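Local coordinates for protein inositol-1-monophosphatase (Nostoc sp., PDB 5ZHH) that probably hydrolyses inositol monophosphates to free inositol and phosphate, at residues Thr92-Ala96 with His97-Ala101; Lys48-Glu51 with Ala52-Glu56. One frame throughout, in Å; residues are numbered along the deposited sequence.

Contact 2 comes first along the chain, on the long helix 44-61; contact 1 follows, at the end of the short helix 92-97 and in the loop leading into strand 103-110. Their centres are about 19 Å apart and their nearest atoms about 8 Å, so the two do not touch. Strand 82-90 of the eight-stranded mixed sheet relates them: helix 44-61 packs on it through contact 2, and helix 92-97 follows closely on its end. Thr92 closes an Asp-Pro-Leu-Asp-Gly-Thr sequence, the signature that in this family generally supplies metal ligands. Contact 2 thus belongs to the helical layer over the sheet, whereas contact 1 reaches the second subunit.

Contact 1: residues Thr92-Ala96 with His97-Ala101; sequences TTNYA and HQYPA
The carbonyls of Thr93, Asn94 and Tyr95 receive the amides of His97, Tyr99 and Gln98 as helix 92-97 ends, and the positive phi of Gln98 makes the turn a Schellman motif. Its two bonds back into the last turn run from Tyr99 N to Asn94 O, 2.7 Å, and from Gln98 N to Tyr95 O, 3.0 Å, the latter donor standing above the carbonyl plane. Asn94 then bridges to the departing chain with its side chain. Its ND2 lies 2.8 Å from Ala101 O in a nearly straight bond (171°) whose acceptor sits in the amide plane. A second bond from ND2 goes to Ser188 O, and OD1 takes one from Arg186 NH1 of the second subunit. The ring of Tyr99 runs alongside this amide, its CD2 3.4 Å from Asn94 OD1, with the two planes 36° apart; Pro100 CD sits over one ring face, offset toward the rim. His97 turns CG to the side opposite its own carbonyl carbon (chi1 -71°), which brings the ring edge to the carbonyl oxygen one turn back, CD2 lying 3.1 Å from Thr93 O, while NE2 bonds to Gln183 OE1 of the second subunit. With an alanine in place of Asn94, Ala101 O would probably lose this side-chain donor and Arg186 of the second subunit an acceptor, letting the exit loop shift. A single buried amide thus uses both its ends, joining the helix terminus, the loop before strand 103-110 and the subunit interface.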
loop_
_atom_site.group_PDB
_atom_site.type_symbol
_atom_site.label_atom_id
_atom_site.label_comp_id
_atom_site.label_asym_id
_atom_site.label_seq_id
_atom_site.Cartn_x
_atom_site.Cartn_y
_atom_site.Cartn_z
ATOM N N THR A 92 -3.224 8.291 -21.888
ATOM C CA THR A 92 -3.038 9.722 -21.657
ATOM C C THR A 92 -4.351 10.412 -21.306
ATOM O O THR A 92 -4.372 11.296 -20.447
ATOM C CB THR A 92 -2.386 10.380 -22.874
ATOM O OG1 THR A 92 -3.118 10.044 -24.057
ATOM C CG2 THR A 92 -0.945 9.912 -23.023
ATOM N N THR A 93 -5.451 10.046 -21.977
ATOM C CA THR A 93 -6.754 10.605 -21.623
ATOM C C THR A 93 -7.107 10.293 -20.173
ATOM O O THR A 93 -7.529 11.181 -19.418
ATOM C CB THR A 93 -7.830 10.070 -22.576
ATOM O OG1 THR A 93 -7.562 10.523 -23.905
ATOM C CG2 THR A 93 -9.210 10.548 -22.167
ATOM N N ASN A 94 -6.930 9.030 -19.763
ATOM C CA ASN A 94 -7.143 8.642 -18.368
ATOM C C ASN A 94 -6.276 9.469 -17.427
ATOM O O ASN A 94 -6.747 9.957 -16.392
ATOM C CB ASN A 94 -6.824 7.157 -18.171
ATOM C CG ASN A 94 -7.919 6.240 -18.677
ATOM O OD1 ASN A 94 -9.034 6.677 -18.975
ATOM N ND2 ASN A 94 -7.601 4.948 -18.776
ATOM N N TYR A 95 -4.991 9.605 -17.756
ATOM C CA TYR A 95 -4.080 10.338 -16.883
ATOM C C TYR A 95 -4.529 11.780 -16.709
ATOM O O TYR A 95 -4.543 12.301 -15.588
ATOM C CB TYR A 95 -2.660 10.283 -17.444
ATOM C CG TYR A 95 -1.617 10.845 -16.507
ATOM C CD1 TYR A 95 -1.053 10.053 -15.517
ATOM C CD2 TYR A 95 -1.186 12.165 -16.623
ATOM C CE1 TYR A 95 -0.094 10.558 -14.658
ATOM C CE2 TYR A 95 -0.222 12.676 -15.769
ATOM C CZ TYR A 95 0.314 11.866 -14.790
ATOM O OH TYR A 95 1.265 12.357 -13.928
ATOM N N ALA A 96 -4.928 12.432 -17.807
ATOM C CA ALA A 96 -5.393 13.814 -17.734
ATOM C C ALA A 96 -6.599 13.959 -16.812
ATOM O O ALA A 96 -6.777 15.008 -16.182
ATOM C CB ALA A 96 -5.725 14.330 -19.134
ATOM N N HIS A 97 -7.436 12.928 -16.719
ATOM C CA HIS A 97 -8.609 12.946 -15.855
ATOM C C HIS A 97 -8.353 12.296 -14.499
ATOM O O HIS A 97 -9.268 12.237 -13.671
ATOM C CB HIS A 97 -9.779 12.233 -16.551
ATOM C CG HIS A 97 -10.352 12.986 -17.715
ATOM N ND1 HIS A 97 -11.459 13.801 -17.602
ATOM C CD2 HIS A 97 -9.973 13.045 -19.014
ATOM C CE1 HIS A 97 -11.739 14.326 -18.782
ATOM N NE2 HIS A 97 -10.850 13.887 -19.656
ATOM N N GLN A 98 -7.129 11.818 -14.253
ATOM C CA GLN A 98 -6.812 10.976 -13.095
ATOM C C GLN A 98 -7.694 9.738 -13.031
ATOM O O GLN A 98 -7.964 9.221 -11.947
ATOM C CB GLN A 98 -6.863 11.723 -11.757
ATOM C CG GLN A 98 -5.827 12.816 -11.595
ATOM C CD GLN A 98 -6.409 14.202 -11.642
ATOM O OE1 GLN A 98 -6.752 14.715 -12.709
ATOM N NE2 GLN A 98 -6.523 14.829 -10.471
ATOM N N TYR A 99 -8.151 9.259 -14.180
ATOM C CA TYR A 99 -8.838 7.977 -14.222
ATOM C C TYR A 99 -7.786 6.897 -14.015
ATOM O O TYR A 99 -6.787 6.874 -14.747
ATOM C CB TYR A 99 -9.570 7.787 -15.553
ATOM C CG TYR A 99 -10.552 6.635 -15.544
ATOM C CD1 TYR A 99 -11.850 6.808 -15.078
ATOM C CD2 TYR A 99 -10.182 5.367 -16.001
ATOM C CE1 TYR A 99 -12.757 5.756 -15.062
ATOM C CE2 TYR A 99 -11.080 4.306 -15.985
ATOM C CZ TYR A 99 -12.363 4.508 -15.517
ATOM O OH TYR A 99 -13.264 3.470 -15.495
ATOM N N PRO A 100 -7.938 6.026 -13.041
ATOM C CA PRO A 100 -6.833 5.135 -12.617
ATOM C C PRO A 100 -6.639 3.927 -13.527
ATOM O O PRO A 100 -6.892 2.779 -13.158
ATOM C CB PRO A 100 -7.264 4.738 -11.201
ATOM C CG PRO A 100 -8.758 4.755 -11.249
ATOM C CD PRO A 100 -9.180 5.765 -12.294
ATOM N N ALA A 101 -6.183 4.182 -14.763
ATOM C CA ALA A 101 -5.813 3.116 -15.700
ATOM C C ALA A 101 -4.805 3.717 -16.683
ATOM O O ALA A 101 -5.136 4.110 -17.805
ATOM C CB ALA A 101 -7.017 2.515 -16.426
#

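Contact 2: residues Lys48-Glu51 with Ala52-Glu56; sequences KASE and AVVLE
Leu55 lies alongside Glu51 one turn further along helix 44-61, both side chains pointing the same way, with Leu55 CD1 3.8 Å from Glu51 CG. The glutamate is fully stretched: CG is anti to the backbone N (chi1 180°) and the chain stays extended beyond it, so the methylenes offer a greasy flank to the leucine before the carboxylate begins. Leu55 meets it by turning CG away from its own carbonyl carbon (chi1 -70°), a setting that also lays CG 3.3 Å from Glu51 O. That same oxygen takes the backbone bond from Leu55 N, 2.8 Å and close to straight at 170°. In Val53 and Val54, CG2 is the branch that lies close to the carbonyl oxygen four residues back, Val54 CG2 3.3 Å from Ser50 O and Val53 CG2 3.5 Å from Ala49 O. Ser50 O is bonded to Val54 N at 3.0 Å, while the Ser50 hydroxyl OG leaves this turn altogether for Pro88 O. Ala49, Ser50 and Val54 touch helix 3-25, and Glu51 and Leu55 touch strand 66-69 and Ser72; Val54 and Glu51 also reach strand 82-90. Each of Ala52 to Leu55 bonds through its N to the carbonyl four residues earlier, and its own aliphatic carbons pack beside that oxygen, while the one hydroxyl of the buried side is satisfied by a backbone carbonyl of strand 82-90, linking helix to sheet.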
loop_
_atom_site.group_PDB
_atom_site.type_symbol
_atom_site.label_atom_id
_atom_site.label_comp_id
_atom_site.label_asym_id
_atom_site.label_seq_id
_atom_site.Cartn_x
_atom_site.Cartn_y
_atom_site.Cartn_z
ATOM N N LYS A 48 6.467 13.756 -21.011
ATOM C CA LYS A 48 7.814 14.011 -21.498
ATOM C C LYS A 48 8.861 13.685 -20.434
ATOM O O LYS A 48 9.929 13.158 -20.754
ATOM C CB LYS A 48 7.918 15.464 -21.959
ATOM C CG LYS A 48 9.303 15.884 -22.395
ATOM C CD LYS A 48 9.262 17.155 -23.225
ATOM C CE LYS A 48 10.142 17.017 -24.458
ATOM N NZ LYS A 48 9.719 15.848 -25.290
ATOM N N ALA A 49 8.567 13.972 -19.164
ATOM C CA ALA A 49 9.518 13.669 -18.100
ATOM C C ALA A 49 9.701 12.165 -17.942
ATOM O O ALA A 49 10.809 11.689 -17.663
ATOM C CB ALA A 49 9.058 14.298 -16.787
ATOM N N SER A 50 8.621 11.402 -18.110
ATOM C CA SER A 50 8.723 9.949 -18.037
ATOM C C SER A 50 9.596 9.409 -19.162
ATOM O O SER A 50 10.472 8.568 -18.929
ATOM C CB SER A 50 7.325 9.329 -18.097
ATOM O OG SER A 50 7.389 7.917 -18.227
ATOM N N GLU A 51 9.393 9.910 -20.381
ATOM C CA GLU A 51 10.171 9.443 -21.528
ATOM C C GLU A 51 11.661 9.720 -21.347
ATOM O O GLU A 51 12.497 8.867 -21.664
ATOM C CB GLU A 51 9.661 10.105 -22.810
ATOM C CG GLU A 51 10.414 9.683 -24.063
ATOM C CD GLU A 51 9.786 10.216 -25.341
ATOM O OE1 GLU A 51 10.266 11.246 -25.854
ATOM O OE2 GLU A 51 8.818 9.605 -25.835
ATOM N N ALA A 52 12.012 10.913 -20.856
ATOM C CA ALA A 52 13.421 11.239 -20.646
ATOM C C ALA A 52 14.077 10.263 -19.676
ATOM O O ALA A 52 15.218 9.838 -19.889
ATOM C CB ALA A 52 13.564 12.675 -20.139
ATOM N N VAL A 53 13.365 9.894 -18.608
ATOM C CA VAL A 53 13.893 8.929 -17.644
ATOM C C VAL A 53 14.097 7.568 -18.302
ATOM O O VAL A 53 15.132 6.918 -18.110
ATOM C CB VAL A 53 12.965 8.836 -16.419
ATOM C CG1 VAL A 53 13.290 7.607 -15.591
ATOM C CG2 VAL A 53 13.092 10.085 -15.577
ATOM N N VAL A 54 13.104 7.104 -19.069
ATOM C CA VAL A 54 13.219 5.801 -19.726
ATOM C C VAL A 54 14.374 5.799 -20.719
ATOM O O VAL A 54 15.201 4.879 -20.738
ATOM C CB VAL A 54 11.899 5.420 -20.421
ATOM C CG1 VAL A 54 12.080 4.110 -21.172
ATOM C CG2 VAL A 54 10.780 5.277 -19.411
ATOM N N LEU A 55 14.441 6.825 -21.567
ATOM C CA LEU A 55 15.472 6.863 -22.600
ATOM C C LEU A 55 16.863 6.891 -21.984
ATOM O O LEU A 55 17.758 6.163 -22.416
ATOM C CB LEU A 55 15.263 8.075 -23.508
ATOM C CG LEU A 55 14.035 8.007 -24.416
ATOM C CD1 LEU A 55 13.954 9.228 -25.318
ATOM C CD2 LEU A 55 14.087 6.739 -25.232
ATOM N N GLU A 56 17.054 7.707 -20.948
ATOM C CA GLU A 56 18.376 7.808 -20.343
ATOM C C GLU A 56 18.851 6.453 -19.833
ATOM O O GLU A 56 20.005 6.071 -20.051
ATOM C CB GLU A 56 18.359 8.838 -19.213
ATOM C CG GLU A 56 19.746 9.233 -18.713
ATOM C CD GLU A 56 20.324 8.232 -17.734
ATOM O OE1 GLU A 56 19.529 7.560 -17.040
ATOM O OE2 GLU A 56 21.572 8.118 -17.661
#